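Local coordinates for protein staphylococcal superantigen-like 1 (Staphylococcus aureus, PDB 4O1N) that probably promotes virulence as a secreted protease that cleaves host proteins, including collagens and several cytokines, at residues 38-43 / 109-114; 51-56 / 62-67; 66-71 / 189-194; 87-92 / 96-101; 172-175 / 179-182. All blocks are in the same frame, centred on the assembly; numbering follows the deposited sequence.

Contact 1: residues 38-43 / 109-114; sequences RKNVTG and SVQYID
N40 and Q111 bring their terminal amides together, with N40 OD1 3.0 Å from Q111 OE1. Two amide oxygens would not be expected to face each other so closely. The orientation of both amides is doubtful, and with a side chain turned back the pair may be a hydrogen bond. The side chains arrive from opposite directions. Their amide planes stand 84° apart, so the groups meet nearly at right angles and do not stack. A bend at chi2 of Q111 brings its amide toward N40. The backbones stay far apart, with N40 CA 9.5 Å from Q111 CA. N40 lies at a corner with backbone angles in the left-handed region (phi 54°, psi 47°). The chain turns here between strands 36-38 and 41-48 of the OB-fold domain. Residues 109-114 belong to the loop that leaves strand 98-106 and leads to strand 120-125 of the beta-grasp domain. The contact thus joins a corner of the OB barrel to the connection between the two domains, at the surface. The backbone N of N40 is hydrogen-bonded to the carboxylate of D84. On the other side, the backbone N atoms of S109 and V110 bond to the carboxylate of E140. The N40 side chain also touches S107.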
# COMPACT_ATOMS: atom_id res chain seq x y z
N ARG A 38 4.53 -0.22 10.78
CA ARG A 38 5.34 0.46 11.77
C ARG A 38 6.04 1.61 11.11
O ARG A 38 6.49 1.46 9.98
CB ARG A 38 6.41 -0.49 12.32
CG ARG A 38 5.85 -1.55 13.27
CD ARG A 38 5.17 -0.97 14.52
NE ARG A 38 4.77 -2.03 15.46
CZ ARG A 38 5.07 -2.04 16.77
NH1 ARG A 38 5.72 -1.03 17.36
NH2 ARG A 38 4.69 -3.07 17.52
N LYS A 39 6.20 2.70 11.86
CA LYS A 39 6.90 3.92 11.38
C LYS A 39 8.19 4.21 12.14
O LYS A 39 8.31 3.83 13.31
CB LYS A 39 5.98 5.11 11.50
CG LYS A 39 4.63 4.81 10.88
CD LYS A 39 3.79 6.04 10.59
CE LYS A 39 2.44 5.63 9.99
NZ LYS A 39 1.55 6.80 9.76
N ASN A 40 9.12 4.90 11.46
CA ASN A 40 10.44 5.21 12.03
C ASN A 40 11.22 4.03 12.55
O ASN A 40 11.78 4.09 13.63
CB ASN A 40 10.33 6.24 13.11
CG ASN A 40 9.64 7.50 12.62
OD1 ASN A 40 10.29 8.45 12.19
ND2 ASN A 40 8.32 7.50 12.66
N VAL A 41 11.25 2.98 11.75
CA VAL A 41 12.02 1.81 12.03
C VAL A 41 13.36 1.87 11.31
O VAL A 41 13.61 2.78 10.53
CB VAL A 41 11.25 0.55 11.59
CG1 VAL A 41 9.90 0.59 12.17
CG2 VAL A 41 11.11 0.40 10.07
N THR A 42 14.19 0.89 11.60
CA THR A 42 15.47 0.74 10.98
C THR A 42 15.49 -0.65 10.38
O THR A 42 15.02 -1.56 10.98
CB THR A 42 16.60 1.00 12.00
OG1 THR A 42 16.57 2.40 12.32
CG2 THR A 42 18.03 0.67 11.41
N GLY A 43 15.98 -0.77 9.15
CA GLY A 43 16.14 -2.06 8.50
C GLY A 43 17.47 -2.16 7.79
O GLY A 43 18.14 -1.14 7.59
N SER A 109 9.67 13.63 7.19
CA SER A 109 10.75 14.51 7.47
C SER A 109 10.37 15.60 8.49
O SER A 109 11.24 16.14 9.15
CB SER A 109 11.26 15.06 6.14
OG SER A 109 12.27 16.01 6.34
N VAL A 110 9.09 15.88 8.68
CA VAL A 110 8.66 16.63 9.90
C VAL A 110 8.11 15.64 10.95
O VAL A 110 7.04 15.03 10.76
CB VAL A 110 7.68 17.82 9.59
CG1 VAL A 110 6.89 17.62 8.30
CG2 VAL A 110 6.72 18.11 10.76
N GLN A 111 8.87 15.47 12.03
CA GLN A 111 8.54 14.47 13.06
C GLN A 111 7.81 15.05 14.25
O GLN A 111 7.19 14.32 14.99
CB GLN A 111 9.80 13.74 13.57
CG GLN A 111 10.21 12.53 12.73
CD GLN A 111 9.09 11.48 12.52
OE1 GLN A 111 8.84 11.00 11.40
NE2 GLN A 111 8.43 11.12 13.61
N TYR A 112 7.93 16.34 14.47
CA TYR A 112 7.51 16.89 15.77
C TYR A 112 6.09 17.39 15.74
O TYR A 112 5.51 17.64 16.78
CB TYR A 112 8.48 17.98 16.26
CG TYR A 112 8.20 19.35 15.73
CD1 TYR A 112 8.44 19.68 14.40
CD2 TYR A 112 7.74 20.33 16.56
CE1 TYR A 112 8.18 20.95 13.90
CE2 TYR A 112 7.50 21.60 16.08
CZ TYR A 112 7.71 21.90 14.75
OH TYR A 112 7.43 23.18 14.31
N ILE A 113 5.53 17.53 14.55
CA ILE A 113 4.10 17.66 14.40
C ILE A 113 3.62 16.60 13.41
O ILE A 113 4.28 16.35 12.37
CB ILE A 113 3.74 19.01 13.82
CG1 ILE A 113 4.32 20.12 14.68
CG2 ILE A 113 2.24 19.12 13.68
CD1 ILE A 113 4.11 21.50 14.10
N ASP A 114 2.47 16.00 13.72
CA ASP A 114 1.82 15.07 12.80
C ASP A 114 0.69 15.76 12.01
O ASP A 114 -0.44 15.85 12.48
CB ASP A 114 1.26 13.87 13.59
CG ASP A 114 0.66 12.78 12.68
OD1 ASP A 114 -0.09 11.95 13.26
OD2 ASP A 114 0.92 12.74 11.43

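Contact 2: residues 51-56 / 62-67; sequences KHYLEV and HSRITL
The ring of Y53 carries the guanidinium of R64 flat on one face and has T66 OG1 at its edge, in the ring plane. The R64 and Y53 planes differ by only 21°, and R64 CZ sits 3.9 Å from the centroid of the Y53 ring. This is a stacked cation-pi pair. These residues belong to the antiparallel hairpin of strands 51-58 and 61-66 in the OB-fold domain. The R64 chain starts with CG anti to the backbone N (chi1 -173°), then bends at chi2 and chi3. That fold-back carries R64 CD over the ring as well, 3.4 Å from Y53 CD1. E55 and R64 form a non-hydrogen-bonded pair on the same face as Y53 and T66. The hydrogen-bonded pairs, L54 with I65 and V56 with S63, point to the other face. There L54 and I65 lie side by side, with L54 CD2 4.1 Å from I65 CD1, and I65 packs on V85 and I87 of strand 83-87. L54 N donates to I65 O at 2.9 Å, and I65 N returns the bond to L54 O. Strands 41-48 and 98-106 flank the hairpin in the sheet. Next to the turn, S63 N reaches V56 O at 2.9 Å with a bent N-H...O angle of 139°. One water also donates to V56 O, and it accepts a hydrogen bond from S63 OG at 2.8 Å.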
# COMPACT_ATOMS: atom_id res chain seq x y z
N LYS A 51 19.07 -10.64 -6.39
CA LYS A 51 17.85 -10.12 -5.81
C LYS A 51 18.17 -9.15 -4.68
O LYS A 51 19.28 -9.13 -4.14
CB LYS A 51 17.01 -11.28 -5.31
CG LYS A 51 16.42 -12.08 -6.45
CD LYS A 51 16.29 -13.54 -6.06
CE LYS A 51 15.10 -14.21 -6.75
NZ LYS A 51 15.04 -15.67 -6.44
N HIS A 52 17.17 -8.35 -4.33
CA HIS A 52 17.31 -7.29 -3.37
C HIS A 52 16.27 -7.36 -2.28
O HIS A 52 15.08 -7.47 -2.56
CB HIS A 52 17.17 -5.99 -4.09
CG HIS A 52 18.27 -5.76 -5.06
ND1 HIS A 52 18.22 -6.23 -6.35
CD2 HIS A 52 19.47 -5.17 -4.90
CE1 HIS A 52 19.35 -5.92 -6.96
NE2 HIS A 52 20.13 -5.28 -6.10
N TYR A 53 16.73 -7.24 -1.03
CA TYR A 53 15.92 -7.47 0.14
C TYR A 53 16.18 -6.41 1.22
O TYR A 53 17.27 -5.85 1.34
CB TYR A 53 16.26 -8.85 0.71
CG TYR A 53 15.96 -10.01 -0.22
CD1 TYR A 53 14.64 -10.32 -0.56
CD2 TYR A 53 16.99 -10.80 -0.75
CE1 TYR A 53 14.34 -11.39 -1.38
CE2 TYR A 53 16.70 -11.87 -1.59
CZ TYR A 53 15.39 -12.16 -1.89
OH TYR A 53 15.12 -13.21 -2.71
N LEU A 54 15.15 -6.17 2.02
CA LEU A 54 15.28 -5.41 3.24
C LEU A 54 14.80 -6.24 4.41
O LEU A 54 13.66 -6.67 4.42
CB LEU A 54 14.43 -4.15 3.17
CG LEU A 54 14.54 -3.37 4.47
CD1 LEU A 54 15.56 -2.27 4.32
CD2 LEU A 54 13.21 -2.77 4.82
N GLU A 55 15.68 -6.44 5.39
CA GLU A 55 15.33 -7.16 6.62
C GLU A 55 14.96 -6.17 7.72
O GLU A 55 15.64 -5.17 7.89
CB GLU A 55 16.48 -8.06 7.09
CG GLU A 55 16.10 -8.89 8.30
CD GLU A 55 17.04 -10.03 8.65
OE1 GLU A 55 17.01 -10.45 9.83
OE2 GLU A 55 17.77 -10.53 7.79
N VAL A 56 13.90 -6.47 8.46
CA VAL A 56 13.37 -5.57 9.46
C VAL A 56 12.79 -6.33 10.60
O VAL A 56 11.98 -7.22 10.37
CB VAL A 56 12.17 -4.77 8.94
CG1 VAL A 56 11.44 -4.10 10.09
CG2 VAL A 56 12.59 -3.70 7.97
N HIS A 62 9.50 -10.52 12.85
CA HIS A 62 10.64 -10.57 11.95
C HIS A 62 10.21 -10.65 10.49
O HIS A 62 9.38 -11.48 10.12
CB HIS A 62 11.52 -11.74 12.37
CG HIS A 62 12.75 -11.92 11.56
ND1 HIS A 62 13.98 -11.48 11.98
CD2 HIS A 62 12.96 -12.53 10.36
CE1 HIS A 62 14.89 -11.78 11.07
NE2 HIS A 62 14.29 -12.42 10.07
N SER A 63 10.78 -9.77 9.66
CA SER A 63 10.29 -9.61 8.29
C SER A 63 11.39 -9.45 7.26
O SER A 63 12.37 -8.73 7.47
CB SER A 63 9.35 -8.38 8.18
OG SER A 63 8.15 -8.58 8.87
N ARG A 64 11.17 -10.05 6.11
CA ARG A 64 12.03 -9.84 4.96
C ARG A 64 11.21 -9.35 3.74
O ARG A 64 10.32 -10.04 3.23
CB ARG A 64 12.80 -11.12 4.67
CG ARG A 64 13.87 -11.00 3.59
CD ARG A 64 13.39 -11.65 2.32
NE ARG A 64 14.18 -12.80 1.96
CZ ARG A 64 13.81 -13.75 1.10
NH1 ARG A 64 12.64 -13.73 0.48
NH2 ARG A 64 14.64 -14.74 0.88
N ILE A 65 11.54 -8.14 3.29
CA ILE A 65 10.75 -7.44 2.27
C ILE A 65 11.50 -7.44 0.97
O ILE A 65 12.57 -6.89 0.91
CB ILE A 65 10.49 -5.99 2.69
CG1 ILE A 65 9.71 -5.98 4.00
CG2 ILE A 65 9.71 -5.24 1.62
CD1 ILE A 65 9.52 -4.60 4.58
N THR A 66 10.94 -8.06 -0.06
CA THR A 66 11.55 -8.05 -1.37
C THR A 66 11.35 -6.70 -2.06
O THR A 66 10.26 -6.13 -2.04
CB THR A 66 10.96 -9.15 -2.28
OG1 THR A 66 10.97 -10.42 -1.61
CG2 THR A 66 11.75 -9.32 -3.56
N LEU A 67 12.46 -6.19 -2.64
CA LEU A 67 12.49 -4.94 -3.41
C LEU A 67 12.68 -5.23 -4.89
O LEU A 67 13.71 -5.75 -5.29
CB LEU A 67 13.62 -4.04 -2.94
CG LEU A 67 13.66 -3.83 -1.44
CD1 LEU A 67 14.96 -3.17 -1.03
CD2 LEU A 67 12.49 -3.00 -0.96
O HOH W 1 9.08 -7.20 11.16

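Contact 3: residues 66-71 / 189-194; sequences TLLGSD and LEKERM
This is a small van der Waals contact at the surface between the two domains. L68 and G69 meet K191 and E192 across it. Residues 66-71 form the loop that leads from strand 61-66 of the OB-fold domain to helix 71-74. Residues 189-194 belong to the beta-grasp domain and lie in the loop between strands 180-183 and 197-199. No direct hydrogen bond joins the two segments. L68 CD2 does most of the touching: it rests against the aliphatic part of K191, 3.7 Å from K191 CD, with K191 CB and CG also close. CG of K191 stands between its backbone N and carbonyl carbon (chi1 58°), which lays the methylenes beside L68. Beyond them the chain bends at chi3 and chi4, and the ammonium end leads away from the loop. The backbones come nearest where G69 CA lies 4.9 Å from E192 CA. G69 CA is 4.0 Å from E192 O, which lies where a CB would point, so the lack of a side chain lets the backbones come this near. Residues 191-194 have helical backbone angles, and R193 N bonds to E190 O at 2.8 Å. R193 NH1 and E190 OE1 form a salt bridge within the loop; its hydrogen bond is weak, with the oxygen in the guanidinium plane. Around the contact, S70 OG bonds to the carboxylate of E196, while L68 and M194 both pack on I101 of strand 98-106. A water adds a weak bridge between the loops, donating to L68 O at 3.0 Å and to E192 OE1 at 3.4 Å.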
# COMPACT_ATOMS: atom_id res chain seq x y z
N THR A 66 10.94 -8.06 -0.06
CA THR A 66 11.55 -8.05 -1.37
C THR A 66 11.35 -6.70 -2.06
O THR A 66 10.26 -6.13 -2.04
CB THR A 66 10.96 -9.15 -2.28
OG1 THR A 66 10.97 -10.42 -1.61
CG2 THR A 66 11.75 -9.32 -3.56
N LEU A 67 12.46 -6.19 -2.64
CA LEU A 67 12.49 -4.94 -3.41
C LEU A 67 12.68 -5.23 -4.89
O LEU A 67 13.71 -5.75 -5.29
CB LEU A 67 13.62 -4.04 -2.94
CG LEU A 67 13.66 -3.83 -1.44
CD1 LEU A 67 14.96 -3.17 -1.03
CD2 LEU A 67 12.49 -3.00 -0.96
N LEU A 68 11.69 -4.84 -5.68
CA LEU A 68 11.50 -5.30 -7.04
C LEU A 68 11.59 -4.17 -8.03
O LEU A 68 12.14 -4.33 -9.10
CB LEU A 68 10.09 -5.90 -7.17
CG LEU A 68 9.87 -7.40 -7.26
CD1 LEU A 68 11.09 -8.17 -6.76
CD2 LEU A 68 8.60 -7.78 -6.50
N GLY A 69 10.97 -3.04 -7.72
CA GLY A 69 10.84 -1.97 -8.69
C GLY A 69 11.93 -0.97 -8.47
O GLY A 69 13.10 -1.33 -8.31
N SER A 70 11.53 0.30 -8.44
CA SER A 70 12.44 1.41 -8.24
C SER A 70 12.91 1.55 -6.80
O SER A 70 13.93 2.23 -6.58
CB SER A 70 11.82 2.76 -8.70
OG SER A 70 10.56 2.99 -8.11
N ASP A 71 12.21 0.92 -5.85
CA ASP A 71 12.69 0.87 -4.47
C ASP A 71 14.08 0.24 -4.36
O ASP A 71 14.82 0.56 -3.44
CB ASP A 71 11.67 0.19 -3.54
CG ASP A 71 11.23 -1.17 -4.02
OD1 ASP A 71 11.72 -1.61 -5.09
OD2 ASP A 71 10.37 -1.81 -3.36
N LEU A 189 -2.82 -5.72 -7.15
CA LEU A 189 -1.80 -4.76 -7.56
C LEU A 189 -0.56 -5.49 -8.09
O LEU A 189 -0.06 -6.40 -7.43
CB LEU A 189 -1.40 -3.86 -6.37
CG LEU A 189 -0.39 -2.75 -6.70
CD1 LEU A 189 -0.97 -1.77 -7.70
CD2 LEU A 189 0.03 -2.03 -5.43
N GLU A 190 -0.08 -5.06 -9.26
CA GLU A 190 1.17 -5.59 -9.84
C GLU A 190 2.30 -5.47 -8.81
O GLU A 190 2.54 -4.39 -8.27
CB GLU A 190 1.57 -4.85 -11.14
CG GLU A 190 0.61 -5.03 -12.33
CD GLU A 190 -0.42 -3.90 -12.51
OE1 GLU A 190 -0.89 -3.30 -11.50
OE2 GLU A 190 -0.77 -3.62 -13.69
N LYS A 191 3.00 -6.57 -8.55
CA LYS A 191 4.08 -6.58 -7.56
C LYS A 191 5.18 -5.54 -7.78
O LYS A 191 5.75 -5.01 -6.82
CB LYS A 191 4.68 -7.98 -7.40
CG LYS A 191 5.24 -8.61 -8.65
CD LYS A 191 6.10 -9.82 -8.31
CE LYS A 191 6.00 -10.96 -9.32
NZ LYS A 191 4.95 -11.95 -8.92
N GLU A 192 5.47 -5.20 -9.03
CA GLU A 192 6.47 -4.17 -9.32
C GLU A 192 6.02 -2.78 -8.89
O GLU A 192 6.82 -1.86 -8.77
CB GLU A 192 6.91 -4.14 -10.81
CG GLU A 192 6.07 -4.92 -11.82
CD GLU A 192 6.30 -6.41 -11.70
OE1 GLU A 192 7.49 -6.81 -11.61
OE2 GLU A 192 5.30 -7.17 -11.67
N ARG A 193 4.73 -2.62 -8.66
CA ARG A 193 4.21 -1.33 -8.16
C ARG A 193 4.10 -1.20 -6.62
O ARG A 193 3.86 -0.09 -6.08
CB ARG A 193 2.83 -1.06 -8.78
CG ARG A 193 2.83 -1.00 -10.30
CD ARG A 193 1.38 -0.88 -10.82
NE ARG A 193 0.91 0.49 -10.75
CZ ARG A 193 -0.36 0.87 -10.89
NH1 ARG A 193 -1.32 -0.03 -11.08
NH2 ARG A 193 -0.67 2.16 -10.82
N MET A 194 4.26 -2.31 -5.91
CA MET A 194 4.06 -2.29 -4.46
C MET A 194 5.11 -1.48 -3.72
O MET A 194 4.86 -1.01 -2.62
CB MET A 194 4.02 -3.71 -3.92
CG MET A 194 2.81 -4.49 -4.38
SD MET A 194 2.99 -6.22 -3.95
CE MET A 194 1.43 -6.88 -4.53
O HOH W 2 9.92 -4.43 -11.07

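Contact 4: residues 87-92 / 96-101; sequences ILREGD and ATNYSI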
# COMPACT_ATOMS: atom_id res chain seq x y z
N ILE A 87 3.66 -4.08 5.72
CA ILE A 87 4.08 -5.46 5.52
C ILE A 87 2.87 -6.39 5.46
O ILE A 87 2.02 -6.37 6.34
CB ILE A 87 4.98 -5.93 6.69
CG1 ILE A 87 6.38 -5.34 6.55
CG2 ILE A 87 5.14 -7.44 6.73
CD1 ILE A 87 7.18 -5.42 7.83
N LEU A 88 2.84 -7.22 4.44
CA LEU A 88 1.76 -8.14 4.22
C LEU A 88 2.39 -9.45 3.81
O LEU A 88 3.30 -9.46 2.98
CB LEU A 88 0.83 -7.56 3.15
CG LEU A 88 -0.26 -8.50 2.63
CD1 LEU A 88 -1.43 -7.70 2.07
CD2 LEU A 88 0.25 -9.46 1.57
N ARG A 89 1.95 -10.57 4.38
CA ARG A 89 2.61 -11.85 4.12
C ARG A 89 2.08 -12.49 2.84
O ARG A 89 0.90 -12.90 2.75
CB ARG A 89 2.39 -12.86 5.24
CG ARG A 89 2.35 -12.38 6.68
CD ARG A 89 1.82 -13.51 7.53
NE ARG A 89 2.88 -13.96 8.37
CZ ARG A 89 3.44 -15.17 8.43
NH1 ARG A 89 3.03 -16.24 7.78
NH2 ARG A 89 4.44 -15.27 9.27
N GLU A 90 2.93 -12.62 1.84
CA GLU A 90 2.43 -13.10 0.54
C GLU A 90 1.69 -14.44 0.55
O GLU A 90 0.58 -14.54 -0.02
CB GLU A 90 3.54 -13.12 -0.50
CG GLU A 90 3.82 -11.74 -1.08
CD GLU A 90 2.61 -11.11 -1.77
OE1 GLU A 90 2.00 -11.75 -2.63
OE2 GLU A 90 2.26 -9.96 -1.46
N GLY A 91 2.23 -15.46 1.19
CA GLY A 91 1.58 -16.79 1.10
C GLY A 91 0.73 -17.17 2.29
O GLY A 91 0.55 -16.38 3.22
N ASP A 92 0.23 -18.40 2.28
CA ASP A 92 -0.55 -18.95 3.39
C ASP A 92 0.29 -19.74 4.37
O ASP A 92 -0.25 -20.16 5.41
CB ASP A 92 -1.68 -19.86 2.89
CG ASP A 92 -2.74 -19.11 2.06
OD1 ASP A 92 -2.77 -17.84 2.04
OD2 ASP A 92 -3.56 -19.84 1.44
N ALA A 96 6.99 -18.11 11.04
CA ALA A 96 6.93 -16.93 11.87
C ALA A 96 7.48 -15.70 11.18
O ALA A 96 7.02 -14.63 11.40
CB ALA A 96 7.65 -17.19 13.19
N THR A 97 8.49 -15.86 10.36
CA THR A 97 9.01 -14.74 9.63
C THR A 97 8.07 -14.26 8.48
O THR A 97 7.54 -15.08 7.71
CB THR A 97 10.43 -15.10 9.09
OG1 THR A 97 11.36 -15.20 10.18
CG2 THR A 97 10.94 -14.05 8.09
N ASN A 98 7.89 -12.95 8.36
CA ASN A 98 7.01 -12.37 7.31
C ASN A 98 7.79 -12.14 5.99
O ASN A 98 8.86 -11.51 5.97
CB ASN A 98 6.37 -11.02 7.75
CG ASN A 98 5.67 -11.07 9.11
OD1 ASN A 98 5.90 -10.21 9.99
ND2 ASN A 98 4.84 -12.07 9.31
N TYR A 99 7.24 -12.63 4.89
CA TYR A 99 7.83 -12.39 3.58
C TYR A 99 6.85 -11.54 2.78
O TYR A 99 5.78 -12.05 2.36
CB TYR A 99 8.15 -13.70 2.87
CG TYR A 99 9.19 -14.50 3.58
CD1 TYR A 99 10.55 -14.20 3.46
CD2 TYR A 99 8.83 -15.51 4.45
CE1 TYR A 99 11.52 -14.92 4.14
CE2 TYR A 99 9.79 -16.22 5.16
CZ TYR A 99 11.13 -15.93 4.99
OH TYR A 99 12.07 -16.64 5.70
N SER A 100 7.23 -10.27 2.57
CA SER A 100 6.40 -9.28 1.94
C SER A 100 7.09 -8.64 0.75
O SER A 100 8.27 -8.87 0.50
CB SER A 100 6.04 -8.19 2.96
OG SER A 100 4.99 -7.36 2.48
N ILE A 101 6.34 -7.84 0.03
CA ILE A 101 6.84 -7.17 -1.15
C ILE A 101 6.54 -5.67 -1.12
O ILE A 101 5.39 -5.27 -1.02
CB ILE A 101 6.20 -7.72 -2.41
CG1 ILE A 101 6.62 -9.17 -2.62
CG2 ILE A 101 6.59 -6.85 -3.59
CD1 ILE A 101 5.65 -9.97 -3.47
O HOH W 3 3.44 -8.61 0.27
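S100 OG donates a hydrogen bond to L88 O at 2.7 Å. The hydroxyl lies anti to the backbone N of S100 (chi1 -167°), which turns it to the passing chain. Two residues after L88, E90 N donates to O of Y99, the residue before S100, at 3.0 Å, and the bond is almost straight (175°). A water ties the same parts together. It donates to L88 O and to E90 OE2, and accepts from I101 N at 3.0 Å. The E90 side chain crosses that of I101 at about a right angle, with E90 CG 3.5 Å from I101 CD1. I87 CG2 touches both N98 CB and S100 CB, each at 3.9 Å. The contact lies in the OB-fold domain, where the chain leaves strand 83-87, loops out and returns as strand 98-106. The touching parts run nearly perpendicular. The R89 guanidinium stands nearly upright to the N98 amide, with planes 86° apart, and R89 NH2 bonds to Q95 O in the loop. Further out, Y30 OH bonds to E90 OE2, and K33 NZ bonds to R89 O. On the far side, strand 61-66 pairs with the strand through N98 and S100.

Contact 5: residues 172-175 / 179-182; sequences TITM and TTHT
The contact is the antiparallel beta hairpin of strands 171-175 and 180-183 in the beta-grasp domain. I173 and H181 form its hydrogen-bonded pair. I173 N donates to H181 O at 2.8 Å, and H181 N donates back to I173 O at 2.9 Å. Nearer the turn, M175 N bonds to T179 O at 2.7 Å, and the bond is almost straight (176°). T172 pairs with T182 and T174 with T180 at the non-hydrogen-bonded positions. These four threonines share one face. T174 and T180 lie side by side and point the same way, with T174 CG2 4.1 Å from T180 CG2. The T180 methyl is anti to its carbonyl carbon, which leaves OG1 between the backbone N and the carbonyl carbon (chi1 68°). I173 and H181 point to the other face. M175 bends at chi2 and chi3, which brings its sulfur to the H181 ring. M175 SD lies 5.1 Å from the ring centroid, at the ring edge and not over a face, a Met-aromatic contact. M175 CG also lies at that edge, 4.1 Å from H181 NE2. H181 ND1 is hydrogen-bonded to a glycerol, probably from the crystallisation liquor. T179 OG1 bonds to the carboxylate of D177 in the turn. Strand 180-183 is the outermost strand on this side of the sheet. Strand 171-175 lies between it and strand 203-210, where I173 packs on I203 and I206. I198 of strand 197-199 meets I173, M175 and H181.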
# COMPACT_ATOMS: atom_id res chain seq x y z
N THR A 172 -8.62 5.29 -9.03
CA THR A 172 -7.89 6.38 -9.68
C THR A 172 -7.47 7.42 -8.66
O THR A 172 -8.29 8.02 -8.02
CB THR A 172 -8.74 7.03 -10.76
OG1 THR A 172 -9.19 6.01 -11.64
CG2 THR A 172 -7.94 8.08 -11.52
N ILE A 173 -6.18 7.60 -8.48
CA ILE A 173 -5.68 8.60 -7.56
C ILE A 173 -5.23 9.72 -8.42
O ILE A 173 -4.38 9.51 -9.28
CB ILE A 173 -4.48 8.07 -6.72
CG1 ILE A 173 -4.95 7.00 -5.73
CG2 ILE A 173 -3.84 9.19 -5.91
CD1 ILE A 173 -4.09 5.76 -5.70
N THR A 174 -5.79 10.91 -8.20
CA THR A 174 -5.43 12.13 -8.94
C THR A 174 -4.58 13.08 -8.08
O THR A 174 -4.99 13.46 -6.97
CB THR A 174 -6.70 12.85 -9.45
OG1 THR A 174 -7.62 11.88 -9.98
CG2 THR A 174 -6.37 13.86 -10.53
N MET A 175 -3.41 13.46 -8.60
CA MET A 175 -2.49 14.32 -7.85
C MET A 175 -2.79 15.76 -8.14
O MET A 175 -3.59 16.04 -9.01
CB MET A 175 -1.05 14.02 -8.18
CG MET A 175 -0.67 12.54 -8.12
SD MET A 175 -0.87 11.81 -6.46
CE MET A 175 0.47 12.73 -5.65
N THR A 179 -1.53 14.61 -12.55
CA THR A 179 -1.06 13.25 -12.75
C THR A 179 -2.04 12.30 -12.09
O THR A 179 -2.61 12.61 -11.06
CB THR A 179 0.32 12.99 -12.10
OG1 THR A 179 1.24 14.03 -12.45
CG2 THR A 179 0.90 11.67 -12.56
N THR A 180 -2.19 11.11 -12.67
CA THR A 180 -3.01 10.04 -12.10
C THR A 180 -2.28 8.68 -12.02
O THR A 180 -1.38 8.38 -12.81
CB THR A 180 -4.25 9.81 -12.96
OG1 THR A 180 -3.83 9.27 -14.20
CG2 THR A 180 -5.02 11.12 -13.19
N HIS A 181 -2.69 7.87 -11.05
CA HIS A 181 -2.27 6.48 -10.91
C HIS A 181 -3.56 5.70 -10.86
O HIS A 181 -4.50 6.13 -10.20
CB HIS A 181 -1.48 6.27 -9.62
CG HIS A 181 -0.34 7.22 -9.47
ND1 HIS A 181 0.91 6.96 -9.98
CD2 HIS A 181 -0.26 8.43 -8.89
CE1 HIS A 181 1.71 7.98 -9.72
NE2 HIS A 181 1.02 8.89 -9.06
N THR A 182 -3.64 4.60 -11.58
CA THR A 182 -4.88 3.85 -11.73
C THR A 182 -4.58 2.40 -11.44
O THR A 182 -3.49 1.93 -11.70
CB THR A 182 -5.49 4.00 -13.15
OG1 THR A 182 -4.83 3.12 -14.06
CG2 THR A 182 -5.34 5.42 -13.69

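Contacts 1, 2 and 4 all reach the OB-fold sheet, while contact 5 belongs to the beta-grasp sheet. Contact 3 joins the two domains. Contacts 2 and 4 have centres about 10 Å apart and share a strand pairing: R64 N to N98 O and H62 O to N98 N are both 2.7 Å, probable hydrogen bonds. Contact 3 shares T66 and L67 with contact 2 and touches contact 4 through I101. It reaches contact 5 by a probable hydrogen bond from R193 NH2 to T182 O at 3.0 Å. That same NH2 is hydrogen-bonded to a glycerol, probably from the crystallisation liquor. Contacts 2 and 5 lie on opposite sides of the chain's centre, their centres about 28 Å apart.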